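Local structure of CaaX farnesyltransferase alpha subunit Ram2 (Aspergillus fumigatus, 4L9P) at residues I28-L33 and T57-A62; P51-A56 and G78-M83; P23-I28 and S70-R75. The protein forms, with the beta subunit Ram1, a protein farnesyltransferase that probably attaches isoprenoid groups to CAAX proteins. The protein carries 1 engineered substitution. All blocks are in the same frame, centred on the assembly; numbering follows the deposited sequence. Where two conformers were deposited one is given.

In the fold
All three contacts lie at the N-terminal end of the alpha subunit, their centres 31 to 38 Å from the centre of the chain, and none includes the bound isoprenoid analogue. Interaction 2 packs helix 51-65 against helix 71-83, and interactions 1 and 3 fasten the N-terminal chain onto these same helices. The centres of interactions 1 and 2 are 11 Å apart, and Leu60 CB meets Ile80 CD1 at 3.6 Å. Interactions 1 and 3, 12 Å apart, share Ile28 and join where Tyr59 CD2 touches Trp25 CE3, also at 3.6 Å. The centres of interactions 2 and 3 are 14 Å apart; both use helix 71-83. Ram1 touches interactions 1 and 2 but not interaction 3.

Interaction 1 of 3, residues I28-L33 and T57-A62; sequences IKPIEL and TSYLRA. With EDO (1,2-ethanediol), chain G.
Pro30 lies beside the Tyr59 side chain, pointing the same way, and sets CB over one face of the phenol ring, 3.8 Å from its centroid and 14° off the normal: a CH-pi contact. The proline CG and CD continue over the ring toward its hydroxyl end. At the edge of the ring a water lies within hydrogen-bonding distance of both Tyr59 OH and Ile28 O. Ile28 CD1 rests 3.9 Å from Ala62 CB, a methyl that Lys29 O also touches.

Further along, Arg61 turns at its third torsion (chi3 -79°), which brings the guanidinium back to the extended chain. It grips Ile31 O side-on, NE at 2.9 Å and NH2 at 3.1 Å from that oxygen, with the acceptor in the guanidinium plane. Leu33 CA covers a face of the same group. Ile31 N in turn donates to Ser58 O at 3.0 Å, so one residue of the loop is held through both its backbone N and O.

Arg61 NH1 donates to His194 O of the Ram1 beta subunit, and also to an ethanediol, probably from the crystallisation liquor, that in turn donates to Thr57 OG1. One arginine thus ties loop and helix to the subunit interface, its N-H groups used by a loop carbonyl, a beta-subunit carbonyl and a diol.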
# COMPACT_ATOMS: atom_id res chain seq x y z
N ILE A 28 -41.22 8.71 9.18
CA ILE A 28 -39.91 9.36 9.29
C ILE A 28 -39.67 10.31 8.11
O ILE A 28 -40.07 10.01 7.01
CB ILE A 28 -38.79 8.32 9.51
CG1 ILE A 28 -37.54 9.00 10.08
CG2 ILE A 28 -38.50 7.55 8.23
CD1 ILE A 28 -36.43 7.98 10.48
N LYS A 29 -39.11 11.50 8.37
CA LYS A 29 -38.82 12.50 7.34
C LYS A 29 -37.37 12.38 6.90
O LYS A 29 -36.50 12.40 7.75
CB LYS A 29 -39.04 13.91 7.85
CG LYS A 29 -40.55 14.24 7.99
CD LYS A 29 -40.80 15.54 8.72
CE LYS A 29 -42.21 15.56 9.29
NZ LYS A 29 -42.50 16.85 10.01
N PRO A 30 -37.13 12.35 5.60
CA PRO A 30 -35.74 12.20 5.10
C PRO A 30 -34.97 13.48 5.35
O PRO A 30 -35.57 14.56 5.51
CB PRO A 30 -35.93 11.99 3.59
CG PRO A 30 -37.33 12.56 3.29
CD PRO A 30 -38.13 12.35 4.51
N ILE A 31 -33.65 13.37 5.42
CA ILE A 31 -32.76 14.51 5.54
C ILE A 31 -32.08 14.76 4.20
O ILE A 31 -31.27 13.94 3.74
CB ILE A 31 -31.69 14.28 6.60
CG1 ILE A 31 -32.30 14.13 7.99
CG2 ILE A 31 -30.63 15.44 6.58
CD1 ILE A 31 -31.23 13.81 9.02
N GLU A 32 -32.45 15.87 3.56
CA GLU A 32 -31.98 16.30 2.25
C GLU A 32 -30.46 16.46 2.23
O GLU A 32 -29.88 16.85 3.24
CB GLU A 32 -32.64 17.66 1.97
CG GLU A 32 -32.51 18.18 0.55
CD GLU A 32 -33.38 19.42 0.29
OE1 GLU A 32 -33.89 20.05 1.24
OE2 GLU A 32 -33.54 19.77 -0.90
N LEU A 33 -29.83 16.21 1.08
CA LEU A 33 -28.39 16.41 0.91
C LEU A 33 -28.00 17.88 1.01
O LEU A 33 -28.63 18.77 0.42
CB LEU A 33 -27.94 15.87 -0.44
CG LEU A 33 -26.50 16.15 -0.87
CD1 LEU A 33 -25.52 15.46 0.05
CD2 LEU A 33 -26.29 15.70 -2.33
N THR A 57 -30.53 7.61 0.07
CA THR A 57 -29.56 8.13 1.04
C THR A 57 -30.09 9.21 1.97
O THR A 57 -29.62 9.32 3.09
CB THR A 57 -28.25 8.62 0.32
OG1 THR A 57 -28.60 9.61 -0.67
CG2 THR A 57 -27.49 7.44 -0.33
N SER A 58 -31.09 10.00 1.51
CA SER A 58 -31.73 10.96 2.40
C SER A 58 -32.54 10.24 3.51
O SER A 58 -32.54 10.67 4.68
CB SER A 58 -32.58 11.93 1.58
OG SER A 58 -31.78 12.63 0.62
N TYR A 59 -33.16 9.12 3.18
CA TYR A 59 -33.80 8.29 4.23
C TYR A 59 -32.75 7.63 5.13
O TYR A 59 -32.95 7.50 6.33
CB TYR A 59 -34.76 7.22 3.60
CG TYR A 59 -36.12 7.84 3.31
CD1 TYR A 59 -36.36 8.51 2.13
CD2 TYR A 59 -37.07 7.87 4.30
CE1 TYR A 59 -37.62 9.14 1.89
CE2 TYR A 59 -38.28 8.52 4.07
CZ TYR A 59 -38.53 9.11 2.88
OH TYR A 59 -39.75 9.74 2.62
N LEU A 60 -31.58 7.24 4.56
CA LEU A 60 -30.56 6.64 5.40
C LEU A 60 -30.04 7.67 6.44
O LEU A 60 -29.82 7.33 7.62
CB LEU A 60 -29.40 6.13 4.50
CG LEU A 60 -28.37 5.36 5.36
CD1 LEU A 60 -28.94 4.05 5.88
CD2 LEU A 60 -27.04 5.12 4.60
N ARG A 61 -29.85 8.90 6.01
CA ARG A 61 -29.42 9.93 6.96
C ARG A 61 -30.42 10.02 8.12
O ARG A 61 -30.03 10.10 9.28
CB ARG A 61 -29.30 11.31 6.30
CG ARG A 61 -27.97 11.49 5.59
CD ARG A 61 -27.76 12.96 5.14
NE ARG A 61 -28.52 13.14 3.93
CZ ARG A 61 -28.11 12.93 2.69
NH1 ARG A 61 -26.83 12.63 2.38
NH2 ARG A 61 -29.00 13.09 1.74
N ALA A 62 -31.72 9.97 7.82
CA ALA A 62 -32.72 10.08 8.86
C ALA A 62 -32.71 8.89 9.81
O ALA A 62 -32.81 9.06 11.03
CB ALA A 62 -34.13 10.24 8.22
C1 EDO G . -26.03 11.48 -1.49
O1 EDO G . -26.69 11.64 -0.23
C2 EDO G . -24.55 11.35 -1.30
O2 EDO G . -24.21 10.29 -0.38
O HOH W 1 -41.58 9.59 4.58
O HOH W 2 -31.36 14.89 -1.28

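Interaction 2 of 3, residues P51-A56 and G78-M83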
# COMPACT_ATOMS: atom_id res chain seq x y z
N PRO A 51 -31.88 10.12 -9.07
CA PRO A 51 -32.97 10.38 -8.11
C PRO A 51 -33.15 9.23 -7.09
O PRO A 51 -33.38 9.50 -5.89
CB PRO A 51 -34.21 10.57 -8.99
CG PRO A 51 -33.75 10.22 -10.39
CD PRO A 51 -32.30 10.25 -10.46
N GLU A 52 -33.00 7.98 -7.53
CA GLU A 52 -33.22 6.86 -6.60
C GLU A 52 -32.18 6.86 -5.48
O GLU A 52 -32.49 6.58 -4.32
CB GLU A 52 -33.13 5.51 -7.35
CG GLU A 52 -34.24 5.32 -8.37
CD GLU A 52 -33.98 5.96 -9.73
OE1 GLU A 52 -33.01 6.75 -9.91
OE2 GLU A 52 -34.79 5.67 -10.63
N TYR A 53 -30.92 7.15 -5.84
CA TYR A 53 -29.85 7.14 -4.85
C TYR A 53 -29.98 8.37 -3.94
O TYR A 53 -29.76 8.25 -2.73
CB TYR A 53 -28.50 7.11 -5.58
CG TYR A 53 -27.28 6.97 -4.66
CD1 TYR A 53 -26.93 5.72 -4.13
CD2 TYR A 53 -26.52 8.08 -4.31
CE1 TYR A 53 -25.84 5.55 -3.33
CE2 TYR A 53 -25.36 7.93 -3.52
CZ TYR A 53 -25.05 6.68 -3.03
OH TYR A 53 -23.91 6.54 -2.29
N LEU A 54 -30.32 9.54 -4.49
CA LEU A 54 -30.55 10.71 -3.64
C LEU A 54 -31.64 10.42 -2.61
O LEU A 54 -31.48 10.69 -1.42
CB LEU A 54 -30.97 11.96 -4.45
CG LEU A 54 -29.93 12.71 -5.26
CD1 LEU A 54 -30.66 13.76 -6.14
CD2 LEU A 54 -28.95 13.33 -4.25
N GLU A 55 -32.74 9.81 -3.06
CA GLU A 55 -33.84 9.58 -2.13
C GLU A 55 -33.45 8.56 -1.06
O GLU A 55 -33.62 8.80 0.15
CB GLU A 55 -35.11 9.09 -2.86
CG GLU A 55 -36.22 8.95 -1.83
CD GLU A 55 -37.50 8.39 -2.34
OE1 GLU A 55 -37.52 7.29 -2.95
OE2 GLU A 55 -38.51 9.03 -2.08
N ALA A 56 -32.87 7.43 -1.49
CA ALA A 56 -32.52 6.37 -0.54
C ALA A 56 -31.56 6.91 0.52
O ALA A 56 -31.70 6.65 1.73
CB ALA A 56 -31.93 5.13 -1.28
N GLY A 78 -29.85 -2.65 2.28
CA GLY A 78 -29.64 -3.57 1.17
C GLY A 78 -29.87 -2.85 -0.17
O GLY A 78 -29.15 -3.12 -1.16
N ASP A 79 -30.86 -1.94 -0.18
CA ASP A 79 -31.15 -1.19 -1.41
C ASP A 79 -29.94 -0.28 -1.77
O ASP A 79 -29.47 -0.22 -2.93
CB ASP A 79 -32.42 -0.35 -1.19
CG ASP A 79 -32.93 0.27 -2.46
OD1 ASP A 79 -32.58 -0.20 -3.57
OD2 ASP A 79 -33.68 1.23 -2.35
N ILE A 80 -29.42 0.42 -0.77
CA ILE A 80 -28.29 1.31 -1.03
C ILE A 80 -27.07 0.50 -1.46
O ILE A 80 -26.36 0.90 -2.36
CB ILE A 80 -27.96 2.18 0.19
CG1 ILE A 80 -29.12 3.21 0.35
CG2 ILE A 80 -26.61 2.93 -0.03
CD1 ILE A 80 -29.09 4.00 1.61
N ILE A 81 -26.82 -0.62 -0.81
CA ILE A 81 -25.73 -1.52 -1.23
C ILE A 81 -25.87 -2.00 -2.67
O ILE A 81 -24.84 -2.10 -3.38
CB ILE A 81 -25.56 -2.71 -0.22
CG1 ILE A 81 -24.94 -2.16 1.06
CG2 ILE A 81 -24.71 -3.86 -0.83
CD1 ILE A 81 -25.05 -3.12 2.28
N SER A 82 -27.11 -2.25 -3.10
CA SER A 82 -27.33 -2.65 -4.51
C SER A 82 -26.92 -1.52 -5.47
O SER A 82 -26.48 -1.79 -6.58
CB SER A 82 -28.80 -3.08 -4.74
OG SER A 82 -29.67 -1.98 -4.94
N MET A 83 -27.07 -0.28 -5.05
CA MET A 83 -26.67 0.86 -5.89
C MET A 83 -25.21 1.22 -5.78
O MET A 83 -24.59 1.65 -6.76
CB MET A 83 -27.53 2.10 -5.58
CG MET A 83 -28.98 1.93 -6.07
SD MET A 83 -29.95 3.40 -5.68
CE MET A 83 -30.31 3.13 -3.99
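Glu52 meets Met83 with its near end: CB lies 4.2 Å from Met83 SD, while its bent chain carries the carboxylate off toward the Lys18 side. Tyr53 follows with a broader contact. CG stands anti to the backbone N (chi1 -174°), which places the ring against helix 71-83, where CD1 touches Met83 CB at 3.9 Å and CE1 approaches Ile80 CG2 at 4.3 Å. Met83 SD lies at the ring edge, 5.4 Å from the centroid and essentially in the ring plane, a Met-aromatic contact; the sulfur also sits against the tyrosine backbone, 3.8 Å from Tyr53 CA. The phenol OH reaches beyond the helix pair to Asp148 of the Ram1 beta subunit and to Asn84.

The two helices run roughly antiparallel, at 143° between their short segments with axes 10.3 Å apart. They form a helical hairpin at the start of the alpha-helical array of the prenyltransferase alpha subunit, whose repeats are related to TPR motifs; residues 78-83 fall within the first such repeat recognised in the sequence.

One turn on from Tyr53, Ala56 presents its methyl to the other helix. Ala56 CB touches both Met83 CE at 3.7 Å and Ile80 CG1 at 3.8 Å, the methionine brought round by a bend at its last torsion (chi3 -80°). Ile80 CD1 lies against Ala56 O. Beside them Asp79 OD2 is bonded to Tyr19 OH, and Tyr19 also packs on Ala56.

Interaction 3 of 3, residues P23-I28 and S70-R75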
# COMPACT_ATOMS: atom_id res chain seq x y z
N PRO A 23 -46.20 3.91 2.50
CA PRO A 23 -46.61 4.19 3.88
C PRO A 23 -45.74 3.53 4.98
O PRO A 23 -45.78 3.97 6.15
CB PRO A 23 -48.05 3.63 3.94
CG PRO A 23 -48.16 2.73 2.83
CD PRO A 23 -47.17 3.11 1.74
N GLU A 24 -44.93 2.52 4.61
CA GLU A 24 -43.98 1.90 5.53
C GLU A 24 -42.97 2.93 6.05
O GLU A 24 -42.44 2.77 7.13
CB GLU A 24 -43.15 0.89 4.74
CG GLU A 24 -43.69 -0.47 4.76
CD GLU A 24 -43.25 -1.18 6.01
OE1 GLU A 24 -42.04 -1.19 6.29
OE2 GLU A 24 -44.12 -1.75 6.69
N TRP A 25 -42.76 3.97 5.27
CA TRP A 25 -41.74 4.98 5.53
C TRP A 25 -42.38 6.30 5.93
O TRP A 25 -41.70 7.31 6.10
CB TRP A 25 -40.88 5.15 4.26
CG TRP A 25 -39.89 4.02 4.14
CD1 TRP A 25 -40.01 2.88 3.39
CD2 TRP A 25 -38.69 3.91 4.88
NE1 TRP A 25 -38.91 2.06 3.59
CE2 TRP A 25 -38.09 2.68 4.52
CE3 TRP A 25 -38.07 4.72 5.83
CZ2 TRP A 25 -36.88 2.25 5.06
CZ3 TRP A 25 -36.82 4.32 6.34
CH2 TRP A 25 -36.27 3.07 5.96
N ALA A 26 -43.71 6.30 6.06
CA ALA A 26 -44.35 7.56 6.39
C ALA A 26 -43.94 8.18 7.71
O ALA A 26 -43.93 9.39 7.80
CB ALA A 26 -45.92 7.38 6.36
N SER A 27 -43.61 7.38 8.73
CA SER A 27 -43.34 7.87 10.09
C SER A 27 -42.01 8.59 10.26
O SER A 27 -41.71 9.03 11.38
CB SER A 27 -43.50 6.74 11.17
OG SER A 27 -42.42 5.77 11.09
N ILE A 28 -41.22 8.71 9.18
CA ILE A 28 -39.91 9.36 9.29
C ILE A 28 -39.67 10.31 8.11
O ILE A 28 -40.07 10.01 7.01
CB ILE A 28 -38.79 8.32 9.51
CG1 ILE A 28 -37.54 9.00 10.08
CG2 ILE A 28 -38.50 7.55 8.23
CD1 ILE A 28 -36.43 7.98 10.48
N SER A 70 -34.37 -1.39 12.72
CA SER A 70 -35.68 -1.85 12.28
C SER A 70 -35.55 -2.67 11.02
O SER A 70 -34.55 -2.59 10.28
CB SER A 70 -36.53 -0.61 11.99
OG SER A 70 -36.08 0.03 10.80
N GLU A 71 -36.56 -3.44 10.71
CA GLU A 71 -36.60 -4.15 9.45
C GLU A 71 -36.60 -3.23 8.23
O GLU A 71 -35.94 -3.53 7.21
CB GLU A 71 -37.82 -5.09 9.40
CG GLU A 71 -37.75 -6.21 10.42
CD GLU A 71 -36.78 -7.30 10.05
OE1 GLU A 71 -36.27 -7.33 8.91
OE2 GLU A 71 -36.51 -8.16 10.93
N ARG A 72 -37.35 -2.12 8.26
CA ARG A 72 -37.33 -1.21 7.13
C ARG A 72 -35.92 -0.66 6.91
O ARG A 72 -35.49 -0.53 5.76
CB ARG A 72 -38.39 -0.08 7.22
CG ARG A 72 -38.15 0.93 8.32
CD ARG A 72 -39.23 2.07 8.28
NE ARG A 72 -38.91 3.00 9.33
CZ ARG A 72 -39.73 3.92 9.77
NH1 ARG A 72 -40.93 4.03 9.18
NH2 ARG A 72 -39.35 4.72 10.75
N ALA A 73 -35.24 -0.30 7.99
CA ALA A 73 -33.87 0.23 7.86
C ALA A 73 -32.96 -0.83 7.29
O ALA A 73 -32.08 -0.51 6.46
CB ALA A 73 -33.37 0.70 9.24
N LEU A 74 -33.15 -2.08 7.70
CA LEU A 74 -32.33 -3.16 7.15
C LEU A 74 -32.53 -3.28 5.62
O LEU A 74 -31.57 -3.35 4.85
CB LEU A 74 -32.59 -4.48 7.90
CG LEU A 74 -31.75 -5.69 7.45
CD1 LEU A 74 -30.24 -5.45 7.75
CD2 LEU A 74 -32.28 -6.96 8.17
N ARG A 75 -33.76 -3.27 5.15
CA ARG A 75 -34.08 -3.31 3.72
C ARG A 75 -33.49 -2.09 2.99
O ARG A 75 -32.89 -2.22 1.91
CB ARG A 75 -35.60 -3.32 3.50
CG ARG A 75 -36.27 -4.62 3.88
CD ARG A 75 -37.73 -4.70 3.31
NE ARG A 75 -38.53 -3.48 3.53
CZ ARG A 75 -39.26 -3.21 4.61
NH1 ARG A 75 -39.36 -4.10 5.61
NH2 ARG A 75 -39.94 -2.06 4.67
O HOH W 3 -38.50 -0.59 2.03
O HOH W 4 -40.42 6.60 12.78
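Arg72 starts with CG wedged between the backbone N and the carbonyl carbon (chi1 67°) and then runs straight to NE, which lays its aliphatic part over the indole of Trp25. Arg72 CD sits 3.6 Å from the centroid of the six-membered ring, 5° off the normal, a CH-pi contact. The guanidinium plane stays within 13° of the ring plane, and Ile28 CG2 rests over one of its faces.

NH1 works at the guanidinium edge: it donates to Glu24 O at 2.8 Å, on a lone pair of that carbonyl, and to Ser27 OG at 3.0 Å. NH2 gives a hydrogen to a water that also bonds Ser27 OG. NE is engaged by Glu68 in a salt bridge.

Glu24 bends at its second torsion to meet Arg75, crossing it at about a right angle; Arg75 NH2 donates to Glu24 OE1 at 2.8 Å in a salt bridge, from above the carboxylate plane. A second water accepts from both Trp25 NE1 and Arg75 NE.

The type I turn of residues 25-28 is therefore docked on helix 71-83 chiefly by Arg72, both apolar cover and multiple donor, with Arg75 holding Glu24 just before the turn. The salt bridge to Glu68 probably offsets part of the charge of Arg72.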